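Lmo1076 protein (Listeria monocytogenes serovar 1/2a, PDB 3FI7) is a virulence-associated autolysin whose catalytic domain, of glycoside hydrolase family 73 with a lysozyme-like fold, hydrolyses cell-wall peptidoglycan as an N-acetylglucosaminidase. Local coordinates at residues Leu127-Ala141 / Lys150-Thr162. Numbering follows the deposited sequence.
Sequences LRNGPSWDSSYYKGA and KDATAWLQGRYAT
Trp155 lies flat between Gly140 and the guanidinium of Arg159. Its CG sits anti to the backbone N (chi1 -164°), which carries the indole out from helix 149-156 against residues 139-141. Packing is tight here: Gly140 CA stands 3.4 Å from the centroid of the Trp155 five-membered ring, 16° off its normal, a CH-pi contact that leaves no room for a side chain. In the indole plane, Trp155 NE1 donates to Tyr137 O at 3.0 Å, nearly straight (163°). The Arg159 guanidinium covers the opposite indole face, with CZ 3.5 Å above the Trp155 ring plane; Arg159 NH2 donates in plane to a lone pair of Trp155 O (2.8 Å), fixing the guanidinium's rotation. The Arg159 chain also crosses one face of the Tyr137 ring, whose other face meets Trp133. Deeper, Leu156 CD2 is wedged among Leu127 CD2 (3.8 Å), Tyr138 CD1 and Ala141 CB, while Ala152 CB abuts Ala141 CA. The solvent side is looser: exposed Lys139 merely brings CG to 4.0 Å from Trp155 CZ2. Within the lysozyme-like glucosaminidase domain, the contact thus joins the end of helix 116-129 and the turns after it to helix 149-156 and the residues that follow, while Leu156 reaches on to Val54 of helix 52-63 and Leu170 of helix 166-176.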
ATOM      1  N   LEU A 127      -3.439 -11.367   1.700  1.00 34.32           N
ATOM      2  CA  LEU A 127      -2.457 -12.003   0.821  1.00 38.73           C
ATOM      3  C   LEU A 127      -1.970 -13.347   1.340  1.00 44.00           C
ATOM      4  O   LEU A 127      -1.867 -14.312   0.580  1.00 39.15           O
ATOM      5  CB  LEU A 127      -1.250 -11.088   0.569  1.00 28.84           C
ATOM      6  CG  LEU A 127      -1.565  -9.820  -0.238  1.00 40.72           C
ATOM      7  CD1 LEU A 127      -0.294  -9.134  -0.727  1.00 45.08           C
ATOM      8  CD2 LEU A 127      -2.464 -10.149  -1.401  1.00 45.96           C
ATOM      9  N   ARG A 128      -1.649 -13.402   2.630  1.00 42.87           N
ATOM     10  CA  ARG A 128      -1.072 -14.606   3.212  1.00 39.29           C
ATOM     11  C   ARG A 128      -2.126 -15.687   3.458  1.00 47.58           C
ATOM     12  O   ARG A 128      -1.918 -16.844   3.100  1.00 42.34           O
ATOM     13  CB  ARG A 128      -0.310 -14.284   4.504  1.00 40.13           C
ATOM     14  CG  ARG A 128       0.053 -15.515   5.351  1.00 42.66           C
ATOM     15  CD  ARG A 128       0.922 -16.510   4.579  1.00 37.35           C
ATOM     16  NE  ARG A 128       2.147 -15.889   4.076  1.00 40.94           N
ATOM     17  CZ  ARG A 128       3.060 -16.517   3.341  1.00 43.11           C
ATOM     18  NH1 ARG A 128       2.897 -17.793   3.008  1.00 47.04           N
ATOM     19  NH2 ARG A 128       4.143 -15.870   2.936  1.00 40.69           N
ATOM     20  N   ASN A 129      -3.259 -15.313   4.052  1.00 45.24           N
ATOM     21  CA  ASN A 129      -4.301 -16.295   4.362  1.00 45.37           C
ATOM     22  C   ASN A 129      -5.253 -16.567   3.207  1.00 44.52           C
ATOM     23  O   ASN A 129      -5.912 -17.602   3.179  1.00 48.10           O
ATOM     24  CB  ASN A 129      -5.102 -15.888   5.601  1.00 43.95           C
ATOM     25  CG  ASN A 129      -4.233 -15.738   6.829  1.00 50.07           C
ATOM     26  OD1 ASN A 129      -3.191 -16.382   6.949  1.00 49.60           O
ATOM     27  ND2 ASN A 129      -4.653 -14.875   7.747  1.00 52.02           N
ATOM     28  N   GLY A 130      -5.332 -15.632   2.268  1.00 42.61           N
ATOM     29  CA  GLY A 130      -6.186 -15.788   1.104  1.00 42.77           C
ATOM     30  C   GLY A 130      -7.663 -15.565   1.365  1.00 42.23           C
ATOM     31  O   GLY A 130      -8.087 -15.422   2.510  1.00 47.68           O
ATOM     32  N   PRO A 131      -8.459 -15.513   0.291  1.00 44.64           N
ATOM     33  CA  PRO A 131      -9.920 -15.472   0.405  1.00 39.80           C
ATOM     34  C   PRO A 131     -10.416 -16.815   0.924  1.00 45.59           C
ATOM     35  O   PRO A 131      -9.669 -17.791   0.903  1.00 46.45           O
ATOM     36  CB  PRO A 131     -10.374 -15.266  -1.046  1.00 41.26           C
ATOM     37  CG  PRO A 131      -9.230 -15.797  -1.869  1.00 49.60           C
ATOM     38  CD  PRO A 131      -8.018 -15.353  -1.104  1.00 48.52           C
ATOM     39  N   SER A 132     -11.664 -16.868   1.373  1.00 48.79           N
ATOM     40  CA  SER A 132     -12.162 -18.048   2.063  1.00 51.44           C
ATOM     41  C   SER A 132     -12.224 -19.271   1.153  1.00 48.91           C
ATOM     42  O   SER A 132     -12.109 -20.399   1.627  1.00 50.40           O
ATOM     43  CB  SER A 132     -13.536 -17.773   2.673  1.00 55.92           C
ATOM     44  OG  SER A 132     -14.476 -17.473   1.659  1.00 62.65           O
ATOM     45  N   TRP A 133     -12.391 -19.047  -0.148  1.00 46.17           N
ATOM     46  CA  TRP A 133     -12.508 -20.156  -1.099  1.00 50.89           C
ATOM     47  C   TRP A 133     -11.160 -20.738  -1.559  1.00 49.11           C
ATOM     48  O   TRP A 133     -11.126 -21.822  -2.132  1.00 44.48           O
ATOM     49  CB  TRP A 133     -13.361 -19.751  -2.312  1.00 41.17           C
ATOM     50  CG  TRP A 133     -12.876 -18.512  -2.968  1.00 53.67           C
ATOM     51  CD1 TRP A 133     -13.223 -17.234  -2.655  1.00 59.12           C
ATOM     52  CD2 TRP A 133     -11.929 -18.421  -4.040  1.00 51.18           C
ATOM     53  NE1 TRP A 133     -12.556 -16.350  -3.470  1.00 56.97           N
ATOM     54  CE2 TRP A 133     -11.755 -17.056  -4.328  1.00 48.77           C
ATOM     55  CE3 TRP A 133     -11.219 -19.365  -4.789  1.00 61.89           C
ATOM     56  CZ2 TRP A 133     -10.897 -16.607  -5.329  1.00 55.38           C
ATOM     57  CZ3 TRP A 133     -10.370 -18.919  -5.784  1.00 63.18           C
ATOM     58  CH2 TRP A 133     -10.214 -17.552  -6.045  1.00 60.02           C
ATOM     59  N   ASP A 134     -10.056 -20.033  -1.302  1.00 44.30           N
ATOM     60  CA  ASP A 134      -8.736 -20.523  -1.711  1.00 40.17           C
ATOM     61  C   ASP A 134      -7.600 -19.861  -0.943  1.00 41.64           C
ATOM     62  O   ASP A 134      -7.142 -18.767  -1.300  1.00 39.58           O
ATOM     63  CB  ASP A 134      -8.518 -20.318  -3.215  1.00 42.98           C
ATOM     64  CG  ASP A 134      -7.131 -20.772  -3.674  1.00 49.41           C
ATOM     65  OD1 ASP A 134      -6.399 -21.383  -2.863  1.00 43.39           O
ATOM     66  OD2 ASP A 134      -6.768 -20.509  -4.845  1.00 45.07           O
ATOM     67  N   SER A 135      -7.124 -20.537   0.094  1.00 34.25           N
ATOM     68  CA  SER A 135      -6.135 -19.938   0.979  1.00 43.58           C
ATOM     69  C   SER A 135      -4.793 -19.643   0.300  1.00 48.73           C
ATOM     70  O   SER A 135      -4.002 -18.853   0.811  1.00 46.04           O
ATOM     71  CB  SER A 135      -5.920 -20.807   2.214  1.00 41.48           C
ATOM     72  OG  SER A 135      -5.055 -21.885   1.921  1.00 53.62           O
ATOM     73  N   SER A 136      -4.536 -20.268  -0.845  1.00 46.21           N
ATOM     74  CA  SER A 136      -3.265 -20.048  -1.539  1.00 46.96           C
ATOM     75  C   SER A 136      -3.425 -19.199  -2.802  1.00 42.75           C
ATOM     76  O   SER A 136      -2.522 -19.125  -3.631  1.00 41.84           O
ATOM     77  CB  SER A 136      -2.579 -21.383  -1.863  1.00 49.95           C
ATOM     78  OG  SER A 136      -3.256 -22.067  -2.905  1.00 55.88           O
ATOM     79  N   TYR A 137      -4.578 -18.552  -2.937  1.00 39.12           N
ATOM     80  CA  TYR A 137      -4.850 -17.680  -4.075  1.00 37.77           C
ATOM     81  C   TYR A 137      -3.724 -16.694  -4.413  1.00 45.09           C
ATOM     82  O   TYR A 137      -3.432 -16.458  -5.591  1.00 36.46           O
ATOM     83  CB  TYR A 137      -6.137 -16.903  -3.830  1.00 41.34           C
ATOM     84  CG  TYR A 137      -6.685 -16.226  -5.061  1.00 45.15           C
ATOM     85  CD1 TYR A 137      -6.906 -16.945  -6.230  1.00 41.10           C
ATOM     86  CD2 TYR A 137      -7.001 -14.877  -5.052  1.00 43.86           C
ATOM     87  CE1 TYR A 137      -7.417 -16.337  -7.357  1.00 38.59           C
ATOM     88  CE2 TYR A 137      -7.521 -14.261  -6.169  1.00 44.04           C
ATOM     89  CZ  TYR A 137      -7.728 -14.996  -7.319  1.00 46.09           C
ATOM     90  OH  TYR A 137      -8.235 -14.381  -8.435  1.00 48.02           O
ATOM     91  N   TYR A 138      -3.098 -16.104  -3.397  1.00 36.48           N
ATOM     92  CA  TYR A 138      -2.057 -15.111  -3.666  1.00 41.82           C
ATOM     93  C   TYR A 138      -0.631 -15.661  -3.528  1.00 41.43           C
ATOM     94  O   TYR A 138       0.316 -14.894  -3.338  1.00 37.84           O
ATOM     95  CB  TYR A 138      -2.242 -13.870  -2.780  1.00 33.98           C
ATOM     96  CG  TYR A 138      -3.531 -13.114  -3.036  1.00 34.26           C
ATOM     97  CD1 TYR A 138      -3.688 -12.347  -4.180  1.00 36.47           C
ATOM     98  CD2 TYR A 138      -4.581 -13.155  -2.125  1.00 38.29           C
ATOM     99  CE1 TYR A 138      -4.857 -11.643  -4.423  1.00 38.29           C
ATOM    100  CE2 TYR A 138      -5.762 -12.453  -2.358  1.00 37.47           C
ATOM    101  CZ  TYR A 138      -5.891 -11.703  -3.512  1.00 40.31           C
ATOM    102  OH  TYR A 138      -7.048 -11.004  -3.763  1.00 46.33           O
ATOM    103  N   LYS A 139      -0.480 -16.979  -3.640  1.00 38.21           N
ATOM    104  CA  LYS A 139       0.808 -17.644  -3.393  1.00 39.98           C
ATOM    105  C   LYS A 139       1.991 -17.064  -4.181  1.00 44.12           C
ATOM    106  O   LYS A 139       3.122 -17.077  -3.699  1.00 41.84           O
ATOM    107  CB  LYS A 139       0.705 -19.141  -3.668  1.00 40.45           C
ATOM    108  CG  LYS A 139       0.343 -19.472  -5.105  1.00 47.32           C
ATOM    109  CD  LYS A 139       0.202 -20.975  -5.310  1.00 56.98           C
ATOM    110  CE  LYS A 139      -0.479 -21.284  -6.637  1.00 68.67           C
ATOM    111  NZ  LYS A 139      -0.682 -22.747  -6.840  1.00 83.29           N
ATOM    112  N   GLY A 140       1.732 -16.555  -5.382  1.00 36.00           N
ATOM    113  CA  GLY A 140       2.784 -15.965  -6.191  1.00 34.87           C
ATOM    114  C   GLY A 140       3.325 -14.658  -5.624  1.00 41.46           C
ATOM    115  O   GLY A 140       4.355 -14.161  -6.075  1.00 42.57           O
ATOM    116  N   ALA A 141       2.630 -14.091  -4.640  1.00 35.91           N
ATOM    117  CA  ALA A 141       3.095 -12.861  -3.999  1.00 38.16           C
ATOM    118  C   ALA A 141       3.748 -13.164  -2.656  1.00 39.18           C
ATOM    119  O   ALA A 141       4.240 -12.262  -1.985  1.00 39.61           O
ATOM    120  CB  ALA A 141       1.951 -11.865  -3.828  1.00 26.63           C
ATOM    121  N   LYS A 150       8.846  -8.086  -8.612  1.00 31.12           N
ATOM    122  CA  LYS A 150       8.144  -8.123  -9.896  1.00 37.16           C
ATOM    123  C   LYS A 150       7.331  -9.404 -10.096  1.00 42.01           C
ATOM    124  O   LYS A 150       6.297  -9.390 -10.763  1.00 42.02           O
ATOM    125  CB  LYS A 150       9.114  -7.919 -11.057  1.00 36.56           C
ATOM    126  CG  LYS A 150       9.681  -6.507 -11.103  1.00 46.88           C
ATOM    127  CD  LYS A 150      10.309  -6.196 -12.449  1.00 44.90           C
ATOM    128  CE  LYS A 150      10.801  -4.767 -12.478  1.00 50.28           C
ATOM    129  NZ  LYS A 150      11.259  -4.368 -13.827  1.00 62.77           N
ATOM    130  N   ASP A 151       7.790 -10.510  -9.519  1.00 37.46           N
ATOM    131  CA  ASP A 151       7.012 -11.745  -9.576  1.00 40.28           C
ATOM    132  C   ASP A 151       5.759 -11.576  -8.736  1.00 41.88           C
ATOM    133  O   ASP A 151       4.682 -12.035  -9.110  1.00 40.03           O
ATOM    134  CB  ASP A 151       7.831 -12.929  -9.067  1.00 35.40           C
ATOM    135  CG  ASP A 151       9.092 -13.149  -9.882  1.00 46.24           C
ATOM    136  OD1 ASP A 151      10.190 -13.221  -9.284  1.00 51.74           O
ATOM    137  OD2 ASP A 151       8.976 -13.236 -11.125  1.00 47.53           O
ATOM    138  N   ALA A 152       5.907 -10.890  -7.605  1.00 33.41           N
ATOM    139  CA  ALA A 152       4.789 -10.659  -6.711  1.00 31.87           C
ATOM    140  C   ALA A 152       3.750  -9.740  -7.348  1.00 36.33           C
ATOM    141  O   ALA A 152       2.560 -10.039  -7.300  1.00 36.87           O
ATOM    142  CB  ALA A 152       5.270 -10.097  -5.388  1.00 34.52           C
ATOM    143  N   THR A 153       4.189  -8.635  -7.952  1.00 33.37           N
ATOM    144  CA  THR A 153       3.232  -7.697  -8.534  1.00 32.70           C
ATOM    145  C   THR A 153       2.524  -8.360  -9.720  1.00 39.82           C
ATOM    146  O   THR A 153       1.308  -8.225  -9.880  1.00 36.19           O
ATOM    147  CB  THR A 153       3.876  -6.354  -8.959  1.00 33.41           C
ATOM    148  OG1 THR A 153       4.870  -6.587  -9.962  1.00 35.75           O
ATOM    149  CG2 THR A 153       4.518  -5.647  -7.757  1.00 32.40           C
ATOM    150  N   ALA A 154       3.286  -9.081 -10.537  1.00 36.47           N
ATOM    151  CA  ALA A 154       2.716  -9.820 -11.661  1.00 44.00           C
ATOM    152  C   ALA A 154       1.657 -10.803 -11.171  1.00 41.61           C
ATOM    153  O   ALA A 154       0.657 -11.014 -11.836  1.00 39.11           O
ATOM    154  CB  ALA A 154       3.806 -10.560 -12.451  1.00 35.85           C
ATOM    155  N   TRP A 155       1.868 -11.391  -9.998  1.00 35.97           N
ATOM    156  CA  TRP A 155       0.870 -12.307  -9.453  1.00 36.66           C
ATOM    157  C   TRP A 155      -0.417 -11.592  -9.013  1.00 38.11           C
ATOM    158  O   TRP A 155      -1.513 -12.127  -9.168  1.00 39.02           O
ATOM    159  CB  TRP A 155       1.443 -13.152  -8.309  1.00 34.05           C
ATOM    160  CG  TRP A 155       0.579 -14.340  -7.993  1.00 44.01           C
ATOM    161  CD1 TRP A 155      -0.356 -14.437  -7.000  1.00 42.60           C
ATOM    162  CD2 TRP A 155       0.555 -15.593  -8.689  1.00 44.44           C
ATOM    163  NE1 TRP A 155      -0.954 -15.671  -7.033  1.00 44.22           N
ATOM    164  CE2 TRP A 155      -0.418 -16.401  -8.061  1.00 41.61           C
ATOM    165  CE3 TRP A 155       1.262 -16.112  -9.781  1.00 44.24           C
ATOM    166  CZ2 TRP A 155      -0.699 -17.705  -8.486  1.00 49.02           C
ATOM    167  CZ3 TRP A 155       0.977 -17.409 -10.205  1.00 52.30           C
ATOM    168  CH2 TRP A 155       0.005 -18.190  -9.557  1.00 46.91           C
ATOM    169  N   LEU A 156      -0.284 -10.388  -8.468  1.00 37.92           N
ATOM    170  CA  LEU A 156      -1.444  -9.628  -8.009  1.00 37.06           C
ATOM    171  C   LEU A 156      -2.332  -9.172  -9.169  1.00 39.90           C
ATOM    172  O   LEU A 156      -3.547  -9.049  -9.023  1.00 42.36           O
ATOM    173  CB  LEU A 156      -1.004  -8.418  -7.177  1.00 33.75           C
ATOM    174  CG  LEU A 156      -0.238  -8.728  -5.883  1.00 37.90           C
ATOM    175  CD1 LEU A 156       0.227  -7.443  -5.218  1.00 33.57           C
ATOM    176  CD2 LEU A 156      -1.107  -9.531  -4.929  1.00 34.25           C
ATOM    177  N   GLN A 157      -1.727  -8.912 -10.320  1.00 39.83           N
ATOM    178  CA  GLN A 157      -2.490  -8.451 -11.467  1.00 40.39           C
ATOM    179  C   GLN A 157      -3.455  -9.550 -11.908  1.00 41.55           C
ATOM    180  O   GLN A 157      -3.064 -10.705 -12.040  1.00 42.68           O
ATOM    181  CB  GLN A 157      -1.560  -8.063 -12.617  1.00 40.47           C
ATOM    182  CG  GLN A 157      -2.291  -7.603 -13.874  1.00 40.34           C
ATOM    183  CD  GLN A 157      -1.362  -6.978 -14.892  1.00 47.29           C
ATOM    184  OE1 GLN A 157      -0.637  -6.027 -14.588  1.00 43.71           O
ATOM    185  NE2 GLN A 157      -1.381  -7.506 -16.113  1.00 44.28           N
ATOM    186  N   GLY A 158      -4.714  -9.187 -12.120  1.00 40.42           N
ATOM    187  CA  GLY A 158      -5.734 -10.156 -12.477  1.00 38.60           C
ATOM    188  C   GLY A 158      -6.304 -10.889 -11.273  1.00 46.02           C
ATOM    189  O   GLY A 158      -7.338 -11.542 -11.372  1.00 50.24           O
ATOM    190  N   ARG A 159      -5.637 -10.799 -10.127  1.00 41.79           N
ATOM    191  CA  ARG A 159      -6.148 -11.468  -8.934  1.00 42.59           C
ATOM    192  C   ARG A 159      -6.646 -10.486  -7.884  1.00 42.04           C
ATOM    193  O   ARG A 159      -7.782 -10.581  -7.440  1.00 38.71           O
ATOM    194  CB  ARG A 159      -5.113 -12.430  -8.345  1.00 34.73           C
ATOM    195  CG  ARG A 159      -4.881 -13.654  -9.220  1.00 38.22           C
ATOM    196  CD  ARG A 159      -3.883 -14.641  -8.620  1.00 36.63           C
ATOM    197  NE  ARG A 159      -3.574 -15.698  -9.574  1.00 44.21           N
ATOM    198  CZ  ARG A 159      -2.706 -15.568 -10.573  1.00 54.45           C
ATOM    199  NH1 ARG A 159      -2.491 -16.583 -11.399  1.00 52.17           N
ATOM    200  NH2 ARG A 159      -2.047 -14.422 -10.742  1.00 45.26           N
ATOM    201  N   TYR A 160      -5.795  -9.546  -7.489  1.00 40.03           N
ATOM    202  CA  TYR A 160      -6.184  -8.557  -6.501  1.00 35.94           C
ATOM    203  C   TYR A 160      -7.153  -7.548  -7.122  1.00 39.61           C
ATOM    204  O   TYR A 160      -8.109  -7.105  -6.493  1.00 40.39           O
ATOM    205  CB  TYR A 160      -4.952  -7.842  -5.933  1.00 40.66           C
ATOM    206  CG  TYR A 160      -5.288  -6.928  -4.780  1.00 39.96           C
ATOM    207  CD1 TYR A 160      -5.671  -5.610  -5.003  1.00 38.38           C
ATOM    208  CD2 TYR A 160      -5.253  -7.389  -3.470  1.00 40.85           C
ATOM    209  CE1 TYR A 160      -5.991  -4.767  -3.951  1.00 34.69           C
ATOM    210  CE2 TYR A 160      -5.574  -6.556  -2.410  1.00 41.71           C
ATOM    211  CZ  TYR A 160      -5.944  -5.247  -2.659  1.00 43.07           C
ATOM    212  OH  TYR A 160      -6.269  -4.415  -1.613  1.00 45.78           O
ATOM    213  N   ALA A 161      -6.896  -7.196  -8.372  1.00 38.93           N
ATOM    214  CA  ALA A 161      -7.730  -6.247  -9.085  1.00 41.94           C
ATOM    215  C   ALA A 161      -7.808  -6.656 -10.544  1.00 44.94           C
ATOM    216  O   ALA A 161      -6.856  -7.210 -11.093  1.00 48.46           O
ATOM    217  CB  ALA A 161      -7.149  -4.831  -8.968  1.00 33.71           C
ATOM    218  N   THR A 162      -8.942  -6.377 -11.169  1.00 47.67           N
ATOM    219  CA  THR A 162      -9.050  -6.491 -12.613  1.00 58.62           C
ATOM    220  C   THR A 162      -8.561  -5.176 -13.212  1.00 61.41           C
ATOM    221  O   THR A 162      -9.206  -4.136 -13.070  1.00 65.22           O
ATOM    222  CB  THR A 162     -10.489  -6.761 -13.042  1.00 62.65           C
ATOM    223  OG1 THR A 162     -10.993  -7.886 -12.312  1.00 61.50           O
ATOM    224  CG2 THR A 162     -10.548  -7.060 -14.530  1.00 69.64           C
TER